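Local coordinates for protein GCN5-related N-acetyltransferase (Arthrobacter sp., PDB 2R1I) that probably transfers an acetyl group from acetyl-coenzyme A to an acceptor not yet identified, as enzymes of the GNAT family do, at residues Pro25-Pro30 against Asp69-Leu74; Thr35-Leu40 against Glu56-Leu61; Leu73-Pro78 against Ser116-Ala121; Leu82-Phe87 against Ile99-Tyr104; Val91-Pro96 against Gly131-Ile136. All coordinates share one frame; numbering follows the deposited sequence.

Four of the five contacts reach one mixed sheet, and contact 2 joins helix 33-47, which packs on the sheet, to helix 54-64. Contacts 1 and 3 share Leu73 and Leu74 of strand 70-75, which look to different sides: Leu73 meets helix 109-128, Leu74 meets helix 33-47 of contact 2. Contact 4, centred about 2 Å from the middle of the chain, lies about 10 Å from contact 1 and 15 Å from contact 5, centre to centre. It carries a beta bulge at the heart of the GNAT fold, and a glycerol lies about 4 Å from Tyr104, perhaps marking a pocket. Contacts 2 and 5 are remote, about 27 Å between centres, yet both touch the second subunit.

Contact 1 (Pro25-Pro30 against Asp69-Leu74); sequences PRRATP and DVVVLL
Arg26 and Leu74 form an antiparallel hydrogen-bonded pair, and Arg27 and Leu73 the non-hydrogen-bonded pair beside it, where the short strand 26-27 makes one edge of this chain's sheet by lying along strand 70-75. Leu74 N donates a hydrogen bond to Arg26 O at 2.8 Å, and Arg26 N answers to Leu74 O. One step on, Ala28 N reaches Val72 O at 2.8 Å, while its small CB rests on Val72 CB. The side chain of Arg27 then leads across the strand. Its CB lies 4.0 Å from Leu73 CD2. CG, anti to the backbone N (chi1 -178°), starts an extended chain that passes Val72 O and heads for Val71. CD and NE ride on Val71 CG1, with NE 3.7 Å away, and the guanidinium lays one face over Val71 CG2, whose distance to NH2 is 3.8 Å. In the guanidinium plane two waters take N-H groups: one joins NH2 to Val70 O, the other accepts from NE and from Val72 N and gives to Ala28 O. NH1 is claimed by a salt bridge to Glu68. A leucine in place of Arg27 would probably leave Glu68 without its charged mate and the two waters without their guanidinium anchor. Arginine suits this partly exposed edge because its methylenes cover valine while its N-H groups, through water, continue the bonding to strand 70-75 beyond the directly paired residues.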
# COMPACT_ATOMS: atom_id res chain seq x y z
N PRO A 25 13.25 19.81 -2.47
CA PRO A 25 13.85 18.51 -2.13
C PRO A 25 14.54 17.84 -3.31
O PRO A 25 14.21 18.11 -4.45
CB PRO A 25 12.65 17.67 -1.68
CG PRO A 25 11.67 18.75 -1.16
CD PRO A 25 11.84 19.90 -2.08
N ARG A 26 15.52 17.02 -3.02
CA ARG A 26 16.24 16.30 -4.05
C ARG A 26 16.04 14.80 -3.83
O ARG A 26 15.86 14.34 -2.72
CB ARG A 26 17.73 16.65 -4.06
CG ARG A 26 18.48 16.15 -2.89
CD ARG A 26 19.94 16.54 -3.03
NE ARG A 26 20.74 15.99 -1.95
CZ ARG A 26 21.26 14.76 -1.93
NH1 ARG A 26 21.07 13.89 -2.94
NH2 ARG A 26 21.98 14.38 -0.88
N ARG A 27 16.09 14.06 -4.91
CA ARG A 27 16.01 12.61 -4.84
C ARG A 27 17.34 12.05 -4.37
O ARG A 27 18.40 12.36 -4.94
CB ARG A 27 15.65 12.04 -6.21
CG ARG A 27 15.50 10.53 -6.17
CD ARG A 27 14.84 10.00 -7.35
NE ARG A 27 14.87 8.56 -7.32
CZ ARG A 27 14.52 7.77 -8.32
NH1 ARG A 27 14.09 8.29 -9.45
NH2 ARG A 27 14.59 6.48 -8.18
N ALA A 28 17.27 11.19 -3.34
CA ALA A 28 18.41 10.42 -2.84
C ALA A 28 18.88 9.41 -3.92
O ALA A 28 18.07 8.71 -4.51
CB ALA A 28 18.02 9.63 -1.59
N THR A 29 20.18 9.39 -4.14
CA THR A 29 20.86 8.47 -5.08
C THR A 29 21.48 7.34 -4.27
O THR A 29 21.56 7.41 -3.02
CB THR A 29 22.00 9.19 -5.81
OG1 THR A 29 23.07 9.46 -4.89
CG2 THR A 29 21.52 10.46 -6.45
N PRO A 30 21.98 6.28 -4.96
CA PRO A 30 22.67 5.25 -4.22
C PRO A 30 23.81 5.77 -3.32
O PRO A 30 24.08 5.19 -2.27
CB PRO A 30 23.16 4.31 -5.33
CG PRO A 30 22.11 4.41 -6.38
CD PRO A 30 21.84 5.93 -6.39
N ASP A 69 11.28 1.49 -7.29
CA ASP A 69 10.13 1.00 -6.51
C ASP A 69 9.92 1.77 -5.21
O ASP A 69 8.80 1.94 -4.72
CB ASP A 69 10.27 -0.48 -6.24
CG ASP A 69 10.51 -1.28 -7.49
OD1 ASP A 69 9.75 -1.09 -8.46
OD2 ASP A 69 11.47 -2.09 -7.47
N VAL A 70 11.01 2.06 -4.51
CA VAL A 70 11.01 2.92 -3.31
C VAL A 70 11.93 4.08 -3.65
O VAL A 70 13.07 3.88 -4.09
CB VAL A 70 11.54 2.22 -2.09
CG1 VAL A 70 11.74 3.18 -0.90
CG2 VAL A 70 10.57 1.09 -1.71
N VAL A 71 11.38 5.28 -3.50
CA VAL A 71 12.09 6.52 -3.82
C VAL A 71 12.16 7.34 -2.53
O VAL A 71 11.21 7.39 -1.75
CB VAL A 71 11.34 7.30 -4.94
CG1 VAL A 71 11.94 8.76 -5.06
CG2 VAL A 71 11.31 6.50 -6.30
N VAL A 72 13.32 7.95 -2.28
CA VAL A 72 13.53 8.77 -1.07
C VAL A 72 13.88 10.18 -1.54
O VAL A 72 14.71 10.38 -2.43
CB VAL A 72 14.60 8.21 -0.14
CG1 VAL A 72 14.91 9.24 1.00
CG2 VAL A 72 14.17 6.81 0.38
N LEU A 73 13.15 11.15 -0.97
CA LEU A 73 13.40 12.60 -1.19
C LEU A 73 14.02 13.18 0.08
O LEU A 73 13.59 12.83 1.20
CB LEU A 73 12.15 13.40 -1.62
CG LEU A 73 11.42 12.93 -2.87
CD1 LEU A 73 10.21 13.79 -3.15
CD2 LEU A 73 12.36 12.87 -4.07
N LEU A 74 15.02 14.07 -0.10
CA LEU A 74 15.75 14.70 0.98
C LEU A 74 15.55 16.22 0.92
O LEU A 74 15.59 16.80 -0.16
CB LEU A 74 17.25 14.42 0.87
CG LEU A 74 17.66 12.95 0.99
CD1 LEU A 74 19.11 12.77 0.65
CD2 LEU A 74 17.37 12.46 2.39
O HOH W 1 15.07 5.04 -5.47
O HOH W 2 15.48 7.61 -4.36

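Contact 2 (Thr35-Leu40 against Glu56-Leu61); sequences TVAQML and ELASRL
Ala37 and Ala58 bring helix 33-47 and helix 54-64 together, with CA atoms only 5.0 Å apart. The two local axes approach to 8.2 Å, with 134° between their N-to-C directions, about midway between perpendicular and antiparallel. Here the packing is tight. The methyl of Ala37 presses on the backbone of the other helix, CB lying 3.5 Å from Ala58 N, and it also touches Leu57 CB and Ala58 CB. Alanine suits position 37 because its methyl sits directly on the other helix's backbone. Leu61 closes the same spot: its CG stands anti to the carbonyl carbon (chi1 -77°), sending CD1 to within 3.5 Å of Ala37 N. That methyl also meets Val36 CG1 at 3.7 Å, the two side chains crossing at about a right angle, and Leu57 CD1 similarly rests on Ala37 O.

The packing is looser around Leu40, which meets Leu61 tip to tip, CD1 to CD1, at 4.2 Å. Part of its cover comes from Trp92 of the second subunit, whose neighbour Val91 packs on Leu57 and Leu61. Farther out, Glu56 is exposed, and Arg60 grips its OE2 end-on with NH1 and NH2, each at 3.1 Å, while Arg60 NE bonds to Val91 O of the second subunit. The side chains that meet across the pair are all apolar, some of them resting on backbone atoms, so its stability probably comes from close fit and the exclusion of water, whereas charge is kept to the outer turn of helix 54-64 and to the subunit boundary.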
# COMPACT_ATOMS: atom_id res chain seq x y z
N THR A 35 23.71 8.08 4.42
CA THR A 35 23.05 9.26 4.96
C THR A 35 21.62 8.94 5.34
O THR A 35 21.16 9.19 6.48
CB THR A 35 23.10 10.41 3.92
OG1 THR A 35 24.45 10.86 3.82
CG2 THR A 35 22.21 11.63 4.29
N VAL A 36 20.93 8.32 4.41
CA VAL A 36 19.51 7.96 4.57
C VAL A 36 19.36 6.94 5.71
O VAL A 36 18.46 7.06 6.55
CB VAL A 36 18.86 7.45 3.28
CG1 VAL A 36 17.44 6.98 3.55
CG2 VAL A 36 18.82 8.59 2.23
N ALA A 37 20.24 5.94 5.73
CA ALA A 37 20.25 4.92 6.80
C ALA A 37 20.32 5.56 8.18
O ALA A 37 19.53 5.24 9.07
CB ALA A 37 21.39 3.94 6.61
N GLN A 38 21.23 6.50 8.34
CA GLN A 38 21.43 7.20 9.61
C GLN A 38 20.26 8.09 9.98
O GLN A 38 19.82 8.09 11.15
CB GLN A 38 22.70 8.04 9.56
CG GLN A 38 23.14 8.60 10.89
CD GLN A 38 23.58 7.51 11.88
OE1 GLN A 38 24.52 6.74 11.63
NE2 GLN A 38 22.89 7.44 13.02
N MSE A 39 19.71 8.80 9.01
CA MSE A 39 18.50 9.57 9.26
C MSE A 39 17.30 8.71 9.69
O MSE A 39 16.59 9.09 10.65
CB MSE A 39 18.12 10.41 8.05
CG MSE A 39 19.18 11.41 7.69
SE MSE A 39 18.67 12.31 6.07
CE MSE A 39 16.99 13.11 6.95
N LEU A 40 17.10 7.58 9.03
CA LEU A 40 15.98 6.68 9.38
C LEU A 40 16.17 6.11 10.77
O LEU A 40 15.21 6.01 11.56
CB LEU A 40 15.89 5.53 8.40
CG LEU A 40 15.37 5.83 6.99
CD1 LEU A 40 15.46 4.63 6.10
CD2 LEU A 40 13.90 6.38 7.05
N GLU A 56 22.49 -2.67 8.25
CA GLU A 56 21.36 -3.32 7.58
C GLU A 56 20.58 -2.35 6.69
O GLU A 56 20.26 -2.67 5.50
CB GLU A 56 20.40 -3.99 8.57
CG GLU A 56 19.21 -4.65 7.91
CD GLU A 56 18.20 -5.22 8.90
OE1 GLU A 56 18.62 -5.57 10.02
OE2 GLU A 56 16.96 -5.27 8.55
N LEU A 57 20.27 -1.18 7.24
CA LEU A 57 19.49 -0.17 6.50
C LEU A 57 20.28 0.31 5.28
O LEU A 57 19.72 0.42 4.19
CB LEU A 57 19.11 1.04 7.40
CG LEU A 57 18.05 0.79 8.46
CD1 LEU A 57 17.99 1.97 9.37
CD2 LEU A 57 16.67 0.53 7.84
N ALA A 58 21.55 0.63 5.48
CA ALA A 58 22.41 1.10 4.38
C ALA A 58 22.50 0.07 3.25
O ALA A 58 22.45 0.43 2.11
CB ALA A 58 23.80 1.47 4.86
N SER A 59 22.66 -1.20 3.61
CA SER A 59 22.73 -2.29 2.63
C SER A 59 21.41 -2.38 1.85
O SER A 59 21.43 -2.43 0.59
CB SER A 59 23.05 -3.62 3.33
OG SER A 59 22.86 -4.68 2.41
N ARG A 60 20.28 -2.34 2.56
CA ARG A 60 18.99 -2.37 1.90
C ARG A 60 18.81 -1.16 0.99
O ARG A 60 18.36 -1.27 -0.15
CB ARG A 60 17.85 -2.42 2.90
CG ARG A 60 16.52 -2.61 2.27
CD ARG A 60 15.70 -3.61 3.04
NE ARG A 60 15.50 -3.18 4.40
CZ ARG A 60 15.75 -3.88 5.52
NH1 ARG A 60 16.23 -5.12 5.54
NH2 ARG A 60 15.47 -3.30 6.67
N LEU A 61 19.20 0.00 1.49
CA LEU A 61 19.04 1.22 0.71
C LEU A 61 19.95 1.29 -0.53
O LEU A 61 19.56 1.90 -1.51
CB LEU A 61 19.28 2.43 1.60
CG LEU A 61 18.10 2.75 2.52
CD1 LEU A 61 18.68 3.53 3.65
CD2 LEU A 61 16.93 3.46 1.81

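Contact 3 (Leu73-Pro78 against Ser116-Ala121); sequences LLAGEP and SALLAA
Strand 70-75 is covered on one side by helix 109-128, the helix that follows strand 97-104 and that in GNAT enzymes starts at the loop holding the pyrophosphate of acetyl-coenzyme A. The link here is made by Leu118 and Ala121, one helical turn apart, against Leu73 and Ala75, the two strand residues that face the helix. The local axes of strand 73-75 and helix 116-121 pass 9.0 Å apart at 150°, so helix and strand run roughly in opposite directions.

Leu118 spans the two helix-facing residues of the strand. With CG anti to the carbonyl carbon (chi1 -81°), its branch is carried in toward the sheet: CG and CD1 both lie against Ala75 CB, CG at 3.8 Å, while CD2 reaches back to Leu73 CB at 3.9 Å. CD2 also sits 3.7 Å from Leu73 O, a methyl packed against a polar carbonyl oxygen by van der Waals contact. Ala75 suits this spot because its lone methyl lets the fork of Leu118 settle close to the backbone. At the other end the sizes are reversed: Leu73 supplies the long side chain and the helix the short one, with Leu73 CD1 3.8 Å from Ala121 CB. Pro25, just ahead of the neighbouring strand 26-27, packs on both Leu118 and Ala121, and Leu103 of strand 97-104 also touches Leu118.

Between strand and helix the side-chain contacts are hydrocarbon on hydrocarbon, with methyls also touching backbone. In two of these contacts a leucine meets an alanine, and the join probably draws its stability from the burial of the leucines away from water.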
# COMPACT_ATOMS: atom_id res chain seq x y z
N LEU A 73 13.15 11.15 -0.97
CA LEU A 73 13.40 12.60 -1.19
C LEU A 73 14.02 13.18 0.08
O LEU A 73 13.59 12.83 1.20
CB LEU A 73 12.15 13.40 -1.62
CG LEU A 73 11.42 12.93 -2.87
CD1 LEU A 73 10.21 13.79 -3.15
CD2 LEU A 73 12.36 12.87 -4.07
N LEU A 74 15.02 14.07 -0.10
CA LEU A 74 15.75 14.70 0.98
C LEU A 74 15.55 16.22 0.92
O LEU A 74 15.59 16.80 -0.16
CB LEU A 74 17.25 14.42 0.87
CG LEU A 74 17.66 12.95 0.99
CD1 LEU A 74 19.11 12.77 0.65
CD2 LEU A 74 17.37 12.46 2.39
N ALA A 75 15.32 16.81 2.09
CA ALA A 75 15.14 18.26 2.28
C ALA A 75 16.22 18.77 3.24
O ALA A 75 16.42 18.19 4.32
CB ALA A 75 13.79 18.54 2.86
N GLY A 76 16.89 19.83 2.83
CA GLY A 76 17.91 20.48 3.65
C GLY A 76 19.31 20.18 3.16
O GLY A 76 19.55 19.20 2.48
N GLU A 77 20.25 21.06 3.49
CA GLU A 77 21.64 20.76 3.25
C GLU A 77 22.41 21.31 4.46
O GLU A 77 22.55 22.51 4.61
CB GLU A 77 22.11 21.35 1.92
CG GLU A 77 23.53 20.92 1.50
CD GLU A 77 23.74 19.41 1.57
OE1 GLU A 77 22.95 18.67 0.93
OE2 GLU A 77 24.70 18.97 2.25
N PRO A 78 22.83 20.42 5.38
CA PRO A 78 22.70 18.96 5.28
C PRO A 78 21.23 18.53 5.37
O PRO A 78 20.40 19.27 5.90
CB PRO A 78 23.46 18.47 6.52
CG PRO A 78 23.30 19.59 7.50
CD PRO A 78 23.44 20.83 6.66
N SER A 116 5.97 20.12 4.60
CA SER A 116 5.09 20.66 3.57
C SER A 116 5.76 20.65 2.16
O SER A 116 5.16 20.24 1.17
CB SER A 116 4.58 22.05 3.98
OG SER A 116 3.58 22.44 3.10
N ALA A 117 7.03 21.01 2.11
CA ALA A 117 7.84 20.96 0.86
C ALA A 117 8.04 19.51 0.36
O ALA A 117 8.00 19.22 -0.84
CB ALA A 117 9.24 21.64 1.12
N LEU A 118 8.31 18.61 1.29
CA LEU A 118 8.54 17.22 0.93
C LEU A 118 7.26 16.61 0.33
O LEU A 118 7.33 15.83 -0.64
CB LEU A 118 9.03 16.46 2.15
CG LEU A 118 10.53 16.64 2.43
CD1 LEU A 118 10.89 16.24 3.85
CD2 LEU A 118 11.38 15.82 1.39
N LEU A 119 6.11 16.95 0.92
CA LEU A 119 4.83 16.42 0.43
C LEU A 119 4.54 16.90 -1.01
O LEU A 119 4.15 16.14 -1.88
CB LEU A 119 3.67 16.72 1.39
CG LEU A 119 2.28 16.26 0.89
CD1 LEU A 119 2.33 14.72 0.64
CD2 LEU A 119 1.17 16.65 1.84
N ALA A 120 4.75 18.19 -1.24
CA ALA A 120 4.54 18.75 -2.56
C ALA A 120 5.47 18.13 -3.61
O ALA A 120 5.04 17.80 -4.73
CB ALA A 120 4.68 20.32 -2.49
N ALA A 121 6.74 17.93 -3.25
CA ALA A 121 7.68 17.30 -4.16
C ALA A 121 7.25 15.83 -4.46
O ALA A 121 7.38 15.36 -5.60
CB ALA A 121 9.10 17.35 -3.58

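Contact 4 (Leu82-Phe87 against Ile99-Tyr104); sequences LAVLSF and ILDELY
Ser86 OG is swung between its backbone N and carbonyl carbon (chi1 62°), and Asp101 sets CG beside its own N (chi1 -71°), which brings hydroxyl and carboxylate within bonding distance across the hairpin of strands 81-88 and 97-104. Ser86 OG donates to Asp101 OD1 at 2.8 Å, arriving on the syn side and a little out of the carboxylate plane. With an alanine in place of Asp101, the buried Ser86 hydroxyl would probably be left without this acceptor. Asp101 lies opposite Val84 because the strand carries a classic beta bulge, in which Asp101 and Glu102 both face that one residue. Val84 O therefore serves two amides, Glu102 N on a lone pair at 3.2 Å and Asp101 N by a weak bond. A bulge in this strand is a familiar GNAT feature, near where acetyl-coenzyme A binds in relatives. Before and after the bulge, ordinary antiparallel pairs resume, with Ser86 and Ile99 exchanging two bonds and Leu82 and Tyr104 another two. Among the leucines, Leu85 and Leu100 cross at a slant, Leu85 CD2 lying 4.0 Å from Leu100 CD1, on the side facing helix 109-128. Leu82 runs alongside Tyr104, with Leu82 CD1 4.0 Å from Tyr104 CD2. Glu102 sends OE2 to Trp92 of the second subunit, while its CB sits over the centre of one face of the Tyr104 ring, 4.2 Å above the plane.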
# COMPACT_ATOMS: atom_id res chain seq x y z
N LEU A 82 13.12 13.92 5.37
CA LEU A 82 13.00 13.02 4.24
C LEU A 82 11.58 12.52 4.06
O LEU A 82 10.78 12.55 5.01
CB LEU A 82 13.99 11.87 4.38
CG LEU A 82 13.90 10.83 5.49
CD1 LEU A 82 12.72 9.86 5.33
CD2 LEU A 82 15.20 10.01 5.52
N ALA A 83 11.29 12.09 2.82
CA ALA A 83 10.08 11.37 2.48
C ALA A 83 10.46 10.04 1.79
O ALA A 83 11.43 10.03 1.02
CB ALA A 83 9.22 12.19 1.56
N VAL A 84 9.70 8.98 2.11
CA VAL A 84 9.85 7.64 1.51
C VAL A 84 8.55 7.33 0.79
O VAL A 84 7.47 7.33 1.44
CB VAL A 84 10.17 6.54 2.54
CG1 VAL A 84 10.38 5.21 1.85
CG2 VAL A 84 11.43 6.91 3.30
N LEU A 85 8.69 7.11 -0.51
CA LEU A 85 7.56 6.77 -1.42
C LEU A 85 7.72 5.38 -1.94
O LEU A 85 8.80 5.03 -2.39
CB LEU A 85 7.51 7.68 -2.62
CG LEU A 85 7.13 9.13 -2.32
CD1 LEU A 85 7.57 10.09 -3.44
CD2 LEU A 85 5.62 9.23 -2.11
N SER A 86 6.65 4.58 -1.97
CA SER A 86 6.67 3.30 -2.65
C SER A 86 5.65 3.31 -3.78
O SER A 86 4.62 3.96 -3.67
CB SER A 86 6.37 2.17 -1.69
OG SER A 86 5.09 2.23 -1.11
N PHE A 87 5.99 2.58 -4.82
CA PHE A 87 5.17 2.46 -6.05
C PHE A 87 4.82 1.03 -6.30
O PHE A 87 5.64 0.12 -6.08
CB PHE A 87 5.99 3.00 -7.21
CG PHE A 87 6.23 4.47 -7.15
CD1 PHE A 87 7.27 4.99 -6.41
CD2 PHE A 87 5.36 5.33 -7.79
CE1 PHE A 87 7.43 6.38 -6.33
CE2 PHE A 87 5.49 6.68 -7.73
CZ PHE A 87 6.55 7.22 -7.00
N ILE A 99 2.43 5.11 -2.22
CA ILE A 99 2.22 5.32 -0.79
C ILE A 99 3.31 6.24 -0.28
O ILE A 99 4.51 6.04 -0.60
CB ILE A 99 2.17 4.00 0.04
CG1 ILE A 99 1.07 3.02 -0.45
CG2 ILE A 99 1.99 4.23 1.55
CD1 ILE A 99 1.30 1.57 0.05
N LEU A 100 2.89 7.21 0.52
CA LEU A 100 3.82 7.95 1.38
C LEU A 100 4.16 7.10 2.62
O LEU A 100 3.48 7.16 3.64
CB LEU A 100 3.22 9.30 1.76
CG LEU A 100 4.17 10.25 2.52
CD1 LEU A 100 5.36 10.64 1.61
CD2 LEU A 100 3.44 11.53 3.00
N ASP A 101 5.16 6.23 2.46
CA ASP A 101 5.58 5.26 3.48
C ASP A 101 6.02 5.99 4.75
O ASP A 101 5.75 5.56 5.87
CB ASP A 101 6.79 4.43 2.98
CG ASP A 101 6.48 3.43 1.88
OD1 ASP A 101 5.33 3.33 1.40
OD2 ASP A 101 7.44 2.75 1.45
N GLU A 102 6.77 7.07 4.58
CA GLU A 102 7.26 7.85 5.70
C GLU A 102 7.40 9.30 5.29
O GLU A 102 7.78 9.64 4.17
CB GLU A 102 8.64 7.37 6.25
CG GLU A 102 8.80 5.88 6.55
CD GLU A 102 8.02 5.37 7.73
OE1 GLU A 102 7.45 6.15 8.53
OE2 GLU A 102 7.92 4.12 7.85
N LEU A 103 7.15 10.19 6.26
CA LEU A 103 7.49 11.57 6.10
C LEU A 103 8.10 11.98 7.46
O LEU A 103 7.40 12.10 8.47
CB LEU A 103 6.26 12.40 5.75
CG LEU A 103 6.43 13.94 5.70
CD1 LEU A 103 7.45 14.38 4.67
CD2 LEU A 103 5.07 14.63 5.45
N TYR A 104 9.41 12.13 7.49
CA TYR A 104 10.16 12.34 8.72
C TYR A 104 10.73 13.76 8.76
O TYR A 104 11.61 14.10 7.97
CB TYR A 104 11.30 11.35 8.81
CG TYR A 104 10.96 9.96 9.28
CD1 TYR A 104 9.76 9.65 9.90
CD2 TYR A 104 11.90 8.96 9.19
CE1 TYR A 104 9.51 8.37 10.36
CE2 TYR A 104 11.66 7.69 9.66
CZ TYR A 104 10.48 7.39 10.23
OH TYR A 104 10.27 6.11 10.70

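Contact 5 (Val91-Pro96 against Gly131-Ile136); sequences VWYPGP and GALLEI
Tyr93 brings the flat group of this contact, and its ring is met obliquely by Leu133 CD2 and Ala132 CB. The hydroxyl end does most of the touching: Tyr93 OH lies 3.6 Å from Leu133 CD2, and the two side chains cross at about a right angle. Ala132 CB is a looser neighbour, 4.5 Å from Tyr93 CE2. The adjoining indole of Trp92 carries Val91 CG2 over one face, toward the rim, and packs on Tyr104 of the second subunit. Tyr93 CG stands beside its own backbone N (chi1 -68°), which points the ring at strand 133-139, while Leu133 CG, anti to its N (chi1 -172°), comes out to meet it.

In the fold, 91-96 belongs to the loop linking the hairpin strands 81-88 and 97-104, and 131-136 enters the strand that runs parallel to 97-104. Residues 133-136 also pair, antiparallel, with a strand of the second subunit, which carries the sheet across the interface. Just ahead of strand 133-139, Pro96 O lies 3.4 Å from Gly131 CA. Glycine fits there, since a CB would stand tight against the same oxygen. A water bridges the two segments beside it, donating to Pro96 O at 2.8 Å and accepting from Ala132 N at 2.9 Å.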
# COMPACT_ATOMS: atom_id res chain seq x y z
N VAL A 91 -4.76 -3.06 -10.60
CA VAL A 91 -5.59 -3.46 -11.73
C VAL A 91 -6.48 -2.35 -12.29
O VAL A 91 -6.92 -2.46 -13.41
CB VAL A 91 -6.47 -4.70 -11.40
CG1 VAL A 91 -5.63 -5.85 -10.92
CG2 VAL A 91 -7.55 -4.42 -10.35
N TRP A 92 -6.72 -1.28 -11.51
CA TRP A 92 -7.70 -0.26 -11.92
C TRP A 92 -7.09 0.97 -12.58
O TRP A 92 -7.84 1.86 -13.02
CB TRP A 92 -8.54 0.19 -10.71
CG TRP A 92 -9.24 -0.95 -10.00
CD1 TRP A 92 -8.99 -1.35 -8.76
CD2 TRP A 92 -10.31 -1.79 -10.49
NE1 TRP A 92 -9.79 -2.39 -8.43
CE2 TRP A 92 -10.62 -2.68 -9.45
CE3 TRP A 92 -11.06 -1.85 -11.68
CZ2 TRP A 92 -11.63 -3.66 -9.57
CZ3 TRP A 92 -12.05 -2.82 -11.80
CH2 TRP A 92 -12.32 -3.71 -10.75
N TYR A 93 -5.76 1.07 -12.63
CA TYR A 93 -5.10 2.29 -13.11
C TYR A 93 -4.03 1.87 -14.12
O TYR A 93 -3.42 0.80 -13.99
CB TYR A 93 -4.37 3.00 -11.97
CG TYR A 93 -5.25 3.60 -10.90
CD1 TYR A 93 -5.62 2.86 -9.76
CD2 TYR A 93 -5.67 4.94 -11.01
CE1 TYR A 93 -6.44 3.41 -8.80
CE2 TYR A 93 -6.46 5.51 -10.03
CZ TYR A 93 -6.86 4.74 -8.93
OH TYR A 93 -7.66 5.35 -7.98
N PRO A 94 -3.79 2.73 -15.14
CA PRO A 94 -2.68 2.49 -16.03
C PRO A 94 -1.35 2.76 -15.46
O PRO A 94 -0.39 2.12 -15.85
CB PRO A 94 -2.95 3.44 -17.19
CG PRO A 94 -3.77 4.54 -16.61
CD PRO A 94 -4.60 3.87 -15.53
N GLY A 95 -1.28 3.69 -14.53
CA GLY A 95 -0.02 3.98 -13.84
C GLY A 95 0.05 3.40 -12.44
O GLY A 95 -0.89 2.77 -11.99
N PRO A 96 1.17 3.62 -11.77
CA PRO A 96 1.36 3.07 -10.43
C PRO A 96 0.45 3.80 -9.40
O PRO A 96 -0.01 4.93 -9.63
CB PRO A 96 2.82 3.39 -10.11
CG PRO A 96 3.08 4.61 -10.87
CD PRO A 96 2.32 4.45 -12.17
N GLY A 131 1.34 8.35 -12.05
CA GLY A 131 0.42 8.04 -10.96
C GLY A 131 -0.63 9.11 -10.69
O GLY A 131 -0.41 10.34 -10.89
N ALA A 132 -1.81 8.63 -10.32
CA ALA A 132 -2.97 9.46 -10.06
C ALA A 132 -3.50 9.30 -8.64
O ALA A 132 -4.53 9.83 -8.32
CB ALA A 132 -4.10 9.15 -11.09
N LEU A 133 -2.77 8.57 -7.79
CA LEU A 133 -3.21 8.34 -6.43
C LEU A 133 -2.01 8.18 -5.51
O LEU A 133 -1.07 7.40 -5.80
CB LEU A 133 -4.05 7.08 -6.34
CG LEU A 133 -4.78 6.75 -5.05
CD1 LEU A 133 -5.78 7.83 -4.78
CD2 LEU A 133 -5.46 5.39 -5.17
N LEU A 134 -2.07 8.98 -4.43
CA LEU A 134 -1.11 8.88 -3.31
C LEU A 134 -1.84 8.54 -2.02
O LEU A 134 -2.82 9.25 -1.64
CB LEU A 134 -0.34 10.19 -3.18
CG LEU A 134 0.76 10.25 -2.10
CD1 LEU A 134 1.78 9.15 -2.31
CD2 LEU A 134 1.40 11.69 -2.12
N GLU A 135 -1.39 7.47 -1.36
CA GLU A 135 -2.04 6.95 -0.16
C GLU A 135 -1.14 7.12 1.05
O GLU A 135 0.09 7.21 0.91
CB GLU A 135 -2.36 5.46 -0.31
CG GLU A 135 -3.19 5.12 -1.53
CD GLU A 135 -3.37 3.62 -1.76
OE1 GLU A 135 -2.41 2.83 -1.56
OE2 GLU A 135 -4.47 3.27 -2.19
N ILE A 136 -1.77 7.17 2.23
CA ILE A 136 -1.06 7.18 3.50
C ILE A 136 -1.87 6.39 4.50
O ILE A 136 -3.10 6.41 4.46
CB ILE A 136 -0.90 8.58 4.10
CG1 ILE A 136 -0.71 9.67 3.07
CG2 ILE A 136 0.30 8.66 5.08
CD1 ILE A 136 -0.79 11.08 3.75
O HOH W 3 -2.48 5.85 -10.57